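Local coordinates for protein yciF (Escherichia coli, PDB 2GS4) that is a homodimeric stress protein of the ferritin and rubrerythrin kind that probably binds metal, its precise role being unsettled, at residues A[47-61]-A[132-146]. Sequence-based numbering, arbitrary orientation.
Sequences HLEETHGQIERIDQV and AAKLLKETLEEEKAT
H47 points its NE2 at the carboxylate of E143, and Q54 shares the oxygen E143 OE1. Helices 38-63 and 130-159 run antiparallel here, their segment axes 9.6 Å apart at closest approach. On the buried side, E143 OE1 takes H47 NE2 at 3.0 Å on its syn lone pair. Q54 NE2 bonds to E143 OE1 at 2.7 Å, on the anti side and tilted out of the carboxylate plane. The H47 ring lies nearly coplanar with the carboxylate. T146 CG2 sits over the middle of one ring face, a CH-pi contact. E110 of helix 95-126 touches H47 and brings a like charge close to E143. Q54 NE2 also gives a nearly straight bond (171°) to E142 OE1, so its amide spans two glutamates. At the far end, V61 meets A132, L135 and L136 by buried apolar contact.

Toward solvent, R57 fills the hole between L135, E138, T139 and E142. Its chain bends at chi3 (-68°). NH2 bonds to T139 OG1 at 3.0 Å and, in a salt bridge, to E142 OE1 at 3.2 Å. Exposed E138 puts OE2 over the guanidinium face and pairs by charge alone. Replacing R57 by alanine is likely to leave E138 and E142 without this cation and open a gap beside L135.

Two acceptors, E50 OE1 and E143 OE1, lie 2.9 Å apart. The cluster of H47, E50, E143 and nearby E110 is consistent with a rubrerythrin-type metal site, though none is an established ligand.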
loop_
_atom_site.group_PDB
_atom_site.type_symbol
_atom_site.label_atom_id
_atom_site.label_comp_id
_atom_site.label_asym_id
_atom_site.label_seq_id
_atom_site.Cartn_x
_atom_site.Cartn_y
_atom_site.Cartn_z
ATOM N N HIS A 47 -1.073 13.117 16.206
ATOM C CA HIS A 47 -0.754 12.790 14.818
ATOM C C HIS A 47 -1.805 13.346 13.862
ATOM O O HIS A 47 -1.499 13.653 12.705
ATOM C CB HIS A 47 -0.633 11.280 14.618
ATOM C CG HIS A 47 0.031 10.902 13.330
ATOM N ND1 HIS A 47 -0.202 9.702 12.698
ATOM C CD2 HIS A 47 0.924 11.568 12.560
ATOM C CE1 HIS A 47 0.518 9.645 11.588
ATOM N NE2 HIS A 47 1.208 10.765 11.483
ATOM N N LEU A 48 -3.041 13.476 14.344
ATOM C CA LEU A 48 -4.126 14.016 13.535
ATOM C C LEU A 48 -3.782 15.459 13.171
ATOM O O LEU A 48 -4.011 15.902 12.043
ATOM C CB LEU A 48 -5.442 13.988 14.314
ATOM C CG LEU A 48 -6.566 14.864 13.749
ATOM C CD1 LEU A 48 -6.735 14.577 12.268
ATOM C CD2 LEU A 48 -7.867 14.615 14.501
ATOM N N GLU A 49 -3.239 16.189 14.137
ATOM C CA GLU A 49 -2.864 17.575 13.895
ATOM C C GLU A 49 -1.660 17.644 12.969
ATOM O O GLU A 49 -1.671 18.385 11.989
ATOM C CB GLU A 49 -2.580 18.273 15.219
ATOM C CG GLU A 49 -3.805 18.340 16.105
ATOM C CD GLU A 49 -5.002 18.897 15.363
ATOM O OE1 GLU A 49 -6.144 18.524 15.704
ATOM O OE2 GLU A 49 -4.801 19.714 14.435
ATOM N N GLU A 50 -0.634 16.848 13.263
ATOM C CA GLU A 50 0.567 16.804 12.436
ATOM C C GLU A 50 0.214 16.420 10.988
ATOM O O GLU A 50 0.830 16.923 10.055
ATOM C CB GLU A 50 1.582 15.820 13.063
ATOM C CG GLU A 50 2.726 15.339 12.170
ATOM C CD GLU A 50 3.656 14.359 12.889
ATOM O OE1 GLU A 50 4.015 13.319 12.293
ATOM O OE2 GLU A 50 4.035 14.629 14.052
ATOM N N THR A 51 -0.784 15.553 10.798
ATOM C CA THR A 51 -1.187 15.141 9.453
ATOM C C THR A 51 -1.832 16.293 8.678
ATOM O O THR A 51 -1.620 16.418 7.463
ATOM C CB THR A 51 -2.159 13.922 9.483
ATOM O OG1 THR A 51 -1.489 12.780 10.037
ATOM C CG2 THR A 51 -2.620 13.563 8.059
ATOM N N HIS A 52 -2.628 17.120 9.360
ATOM C CA HIS A 52 -3.237 18.258 8.688
ATOM C C HIS A 52 -2.084 19.165 8.268
ATOM O O HIS A 52 -2.111 19.772 7.193
ATOM C CB HIS A 52 -4.203 19.010 9.619
ATOM C CG HIS A 52 -5.625 18.550 9.510
ATOM N ND1 HIS A 52 -6.290 17.918 10.543
ATOM C CD2 HIS A 52 -6.502 18.605 8.480
ATOM C CE1 HIS A 52 -7.511 17.603 10.149
ATOM N NE2 HIS A 52 -7.665 18.008 8.901
ATOM N N GLY A 53 -1.058 19.235 9.113
ATOM C CA GLY A 53 0.092 20.059 8.801
ATOM C C GLY A 53 0.865 19.521 7.605
ATOM O O GLY A 53 1.412 20.287 6.817
ATOM N N GLN A 54 0.914 18.197 7.473
ATOM C CA GLN A 54 1.631 17.564 6.375
ATOM C C GLN A 54 0.903 17.787 5.057
ATOM O O GLN A 54 1.539 17.875 3.995
ATOM C CB GLN A 54 1.835 16.068 6.688
ATOM C CG GLN A 54 2.753 15.881 7.899
ATOM C CD GLN A 54 2.744 14.485 8.499
ATOM O OE1 GLN A 54 1.894 13.661 8.179
ATOM N NE2 GLN A 54 3.691 14.227 9.401
ATOM N N ILE A 55 -0.422 17.902 5.105
ATOM C CA ILE A 55 -1.147 18.158 3.880
ATOM C C ILE A 55 -0.758 19.581 3.445
ATOM O O ILE A 55 -0.543 19.833 2.261
ATOM C CB ILE A 55 -2.675 18.018 4.075
ATOM C CG1 ILE A 55 -3.012 16.545 4.340
ATOM C CG2 ILE A 55 -3.417 18.507 2.831
ATOM C CD1 ILE A 55 -4.485 16.247 4.571
ATOM N N GLU A 56 -0.642 20.505 4.395
ATOM C CA GLU A 56 -0.250 21.868 4.022
ATOM C C GLU A 56 1.124 21.839 3.367
ATOM O O GLU A 56 1.383 22.568 2.408
ATOM C CB GLU A 56 -0.209 22.795 5.245
ATOM C CG GLU A 56 -1.576 23.017 5.884
ATOM C CD GLU A 56 -2.547 23.705 4.953
ATOM O OE1 GLU A 56 -3.757 23.436 5.069
ATOM O OE2 GLU A 56 -2.106 24.519 4.117
ATOM N N ARG A 57 2.012 20.995 3.883
ATOM C CA ARG A 57 3.350 20.905 3.321
ATOM C C ARG A 57 3.291 20.383 1.881
ATOM O O ARG A 57 4.110 20.776 1.047
ATOM C CB ARG A 57 4.236 20.014 4.199
ATOM C CG ARG A 57 5.725 20.184 3.941
ATOM C CD ARG A 57 6.546 19.510 5.029
ATOM N NE ARG A 57 6.404 20.192 6.312
ATOM C CZ ARG A 57 6.299 19.565 7.479
ATOM N NH1 ARG A 57 6.180 20.259 8.605
ATOM N NH2 ARG A 57 6.286 18.237 7.519
ATOM N N ILE A 58 2.332 19.505 1.585
ATOM C CA ILE A 58 2.186 18.989 0.227
ATOM C C ILE A 58 1.759 20.130 -0.706
ATOM O O ILE A 58 2.167 20.166 -1.864
ATOM C CB ILE A 58 1.145 17.822 0.143
ATOM C CG1 ILE A 58 1.713 16.548 0.785
ATOM C CG2 ILE A 58 0.795 17.540 -1.316
ATOM C CD1 ILE A 58 0.696 15.411 0.901
ATOM N N ASP A 59 0.930 21.049 -0.219
ATOM C CA ASP A 59 0.508 22.176 -1.054
ATOM C C ASP A 59 1.750 22.991 -1.398
ATOM O O ASP A 59 1.892 23.494 -2.517
ATOM C CB ASP A 59 -0.491 23.083 -0.329
ATOM C CG ASP A 59 -1.773 22.370 0.041
ATOM O OD1 ASP A 59 -2.211 21.488 -0.723
ATOM O OD2 ASP A 59 -2.356 22.713 1.089
ATOM N N GLN A 60 2.649 23.096 -0.422
ATOM C CA GLN A 60 3.905 23.818 -0.587
ATOM C C GLN A 60 4.782 23.140 -1.636
ATOM O O GLN A 60 5.416 23.812 -2.449
ATOM C CB GLN A 60 4.681 23.882 0.737
ATOM C CG GLN A 60 4.167 24.885 1.774
ATOM C CD GLN A 60 5.079 24.967 2.993
ATOM O OE1 GLN A 60 5.865 25.906 3.140
ATOM N NE2 GLN A 60 4.992 23.969 3.861
ATOM N N VAL A 61 4.829 21.807 -1.605
ATOM C CA VAL A 61 5.631 21.045 -2.562
ATOM C C VAL A 61 5.128 21.303 -3.967
ATOM O O VAL A 61 5.909 21.523 -4.900
ATOM C CB VAL A 61 5.540 19.516 -2.316
ATOM C CG1 VAL A 61 6.027 18.761 -3.556
ATOM C CG2 VAL A 61 6.379 19.121 -1.119
ATOM N N ALA A 132 11.251 20.916 -2.656
ATOM C CA ALA A 132 10.355 19.792 -2.442
ATOM C C ALA A 132 11.065 18.717 -1.618
ATOM O O ALA A 132 10.524 18.249 -0.619
ATOM C CB ALA A 132 9.885 19.225 -3.780
ATOM N N ALA A 133 12.279 18.339 -2.016
ATOM C CA ALA A 133 13.015 17.308 -1.282
ATOM C C ALA A 133 13.156 17.645 0.199
ATOM O O ALA A 133 12.985 16.785 1.062
ATOM C CB ALA A 133 14.392 17.105 -1.898
ATOM N N LYS A 134 13.476 18.901 0.487
ATOM C CA LYS A 134 13.655 19.350 1.859
ATOM C C LYS A 134 12.353 19.195 2.632
ATOM O O LYS A 134 12.345 18.734 3.773
ATOM C CB LYS A 134 14.099 20.817 1.877
ATOM C CG LYS A 134 15.151 21.177 0.832
ATOM C CD LYS A 134 16.472 20.430 1.021
ATOM C CE LYS A 134 16.575 19.182 0.146
ATOM N NZ LYS A 134 16.536 19.476 -1.318
ATOM N N LEU A 135 11.251 19.587 2.005
ATOM C CA LEU A 135 9.946 19.488 2.636
ATOM C C LEU A 135 9.544 18.049 2.878
ATOM O O LEU A 135 9.061 17.704 3.949
ATOM C CB LEU A 135 8.890 20.158 1.769
ATOM C CG LEU A 135 9.097 21.658 1.631
ATOM C CD1 LEU A 135 8.130 22.202 0.607
ATOM C CD2 LEU A 135 8.910 22.326 2.989
ATOM N N LEU A 136 9.733 17.211 1.868
ATOM C CA LEU A 136 9.365 15.816 1.997
ATOM C C LEU A 136 10.197 15.111 3.062
ATOM O O LEU A 136 9.695 14.212 3.740
ATOM C CB LEU A 136 9.487 15.118 0.639
ATOM C CG LEU A 136 8.511 15.657 -0.417
ATOM C CD1 LEU A 136 9.007 15.291 -1.801
ATOM C CD2 LEU A 136 7.108 15.105 -0.170
ATOM N N LYS A 137 11.458 15.510 3.225
ATOM C CA LYS A 137 12.280 14.879 4.245
ATOM C C LYS A 137 11.790 15.327 5.624
ATOM O O LYS A 137 11.968 14.616 6.615
ATOM C CB LYS A 137 13.769 15.201 4.023
ATOM C CG LYS A 137 14.413 14.287 2.957
ATOM C CD LYS A 137 15.764 14.797 2.464
ATOM C CE LYS A 137 16.253 14.021 1.235
ATOM N NZ LYS A 137 16.731 12.633 1.512
ATOM N N GLU A 138 11.152 16.495 5.683
ATOM C CA GLU A 138 10.628 16.982 6.952
ATOM C C GLU A 138 9.457 16.107 7.372
ATOM O O GLU A 138 9.336 15.741 8.540
ATOM C CB GLU A 138 10.204 18.451 6.838
ATOM C CG GLU A 138 11.404 19.375 6.708
ATOM C CD GLU A 138 11.030 20.842 6.672
ATOM O OE1 GLU A 138 11.959 21.677 6.680
ATOM O OE2 GLU A 138 9.821 21.166 6.634
ATOM N N THR A 139 8.592 15.760 6.432
ATOM C CA THR A 139 7.471 14.910 6.780
ATOM C C THR A 139 8.013 13.527 7.107
ATOM O O THR A 139 7.603 12.908 8.088
ATOM C CB THR A 139 6.457 14.818 5.641
ATOM O OG1 THR A 139 5.848 16.101 5.449
ATOM C CG2 THR A 139 5.367 13.810 5.985
ATOM N N LEU A 140 8.960 13.058 6.301
ATOM C CA LEU A 140 9.555 11.752 6.540
ATOM C C LEU A 140 10.014 11.640 7.989
ATOM O O LEU A 140 9.674 10.688 8.680
ATOM C CB LEU A 140 10.752 11.519 5.619
ATOM C CG LEU A 140 11.531 10.238 5.924
ATOM C CD1 LEU A 140 10.614 9.031 5.769
ATOM C CD2 LEU A 140 12.728 10.124 5.002
ATOM N N GLU A 141 10.766 12.629 8.457
ATOM C CA GLU A 141 11.268 12.596 9.826
ATOM C C GLU A 141 10.168 12.649 10.888
ATOM O O GLU A 141 10.296 12.024 11.941
ATOM C CB GLU A 141 12.280 13.728 10.047
ATOM C CG GLU A 141 13.453 13.679 9.073
ATOM C CD GLU A 141 14.154 12.327 9.057
ATOM O OE1 GLU A 141 14.698 11.959 7.994
ATOM O OE2 GLU A 141 14.171 11.639 10.102
ATOM N N GLU A 142 9.090 13.388 10.627
ATOM C CA GLU A 142 8.000 13.465 11.597
ATOM C C GLU A 142 7.329 12.104 11.724
ATOM O O GLU A 142 6.972 11.676 12.820
ATOM C CB GLU A 142 6.965 14.516 11.178
ATOM C CG GLU A 142 7.441 15.959 11.327
ATOM C CD GLU A 142 6.390 16.957 10.878
ATOM O OE1 GLU A 142 5.487 16.573 10.101
ATOM O OE2 GLU A 142 6.472 18.131 11.291
ATOM N N GLU A 143 7.153 11.427 10.595
ATOM C CA GLU A 143 6.526 10.112 10.599
ATOM C C GLU A 143 7.410 9.107 11.323
ATOM O O GLU A 143 6.911 8.209 12.007
ATOM C CB GLU A 143 6.250 9.654 9.170
ATOM C CG GLU A 143 5.151 10.464 8.491
ATOM C CD GLU A 143 3.881 10.526 9.322
ATOM O OE1 GLU A 143 3.651 11.557 9.989
ATOM O OE2 GLU A 143 3.123 9.536 9.321
ATOM N N LYS A 144 8.720 9.257 11.176
ATOM C CA LYS A 144 9.640 8.370 11.871
ATOM C C LYS A 144 9.518 8.623 13.377
ATOM O O LYS A 144 9.460 7.680 14.164
ATOM C CB LYS A 144 11.078 8.593 11.386
ATOM C CG LYS A 144 11.383 7.921 10.033
ATOM C CD LYS A 144 12.832 8.154 9.591
ATOM C CE LYS A 144 13.114 7.510 8.234
ATOM N NZ LYS A 144 14.487 7.834 7.742
ATOM N N ALA A 145 9.445 9.890 13.777
ATOM C CA ALA A 145 9.309 10.201 15.198
ATOM C C ALA A 145 7.956 9.714 15.711
ATOM O O ALA A 145 7.841 9.242 16.846
ATOM C CB ALA A 145 9.456 11.698 15.441
ATOM N N THR A 146 6.927 9.833 14.879
ATOM C CA THR A 146 5.604 9.377 15.282
ATOM C C THR A 146 5.671 7.863 15.487
ATOM O O THR A 146 5.117 7.333 16.443
ATOM C CB THR A 146 4.535 9.747 14.219
ATOM O OG1 THR A 146 4.385 11.173 14.175
ATOM C CG2 THR A 146 3.191 9.111 14.541
HETATM O O HOH W 1 6.384 13.672 14.719
HETATM O O HOH W 2 3.729 16.038 3.741
#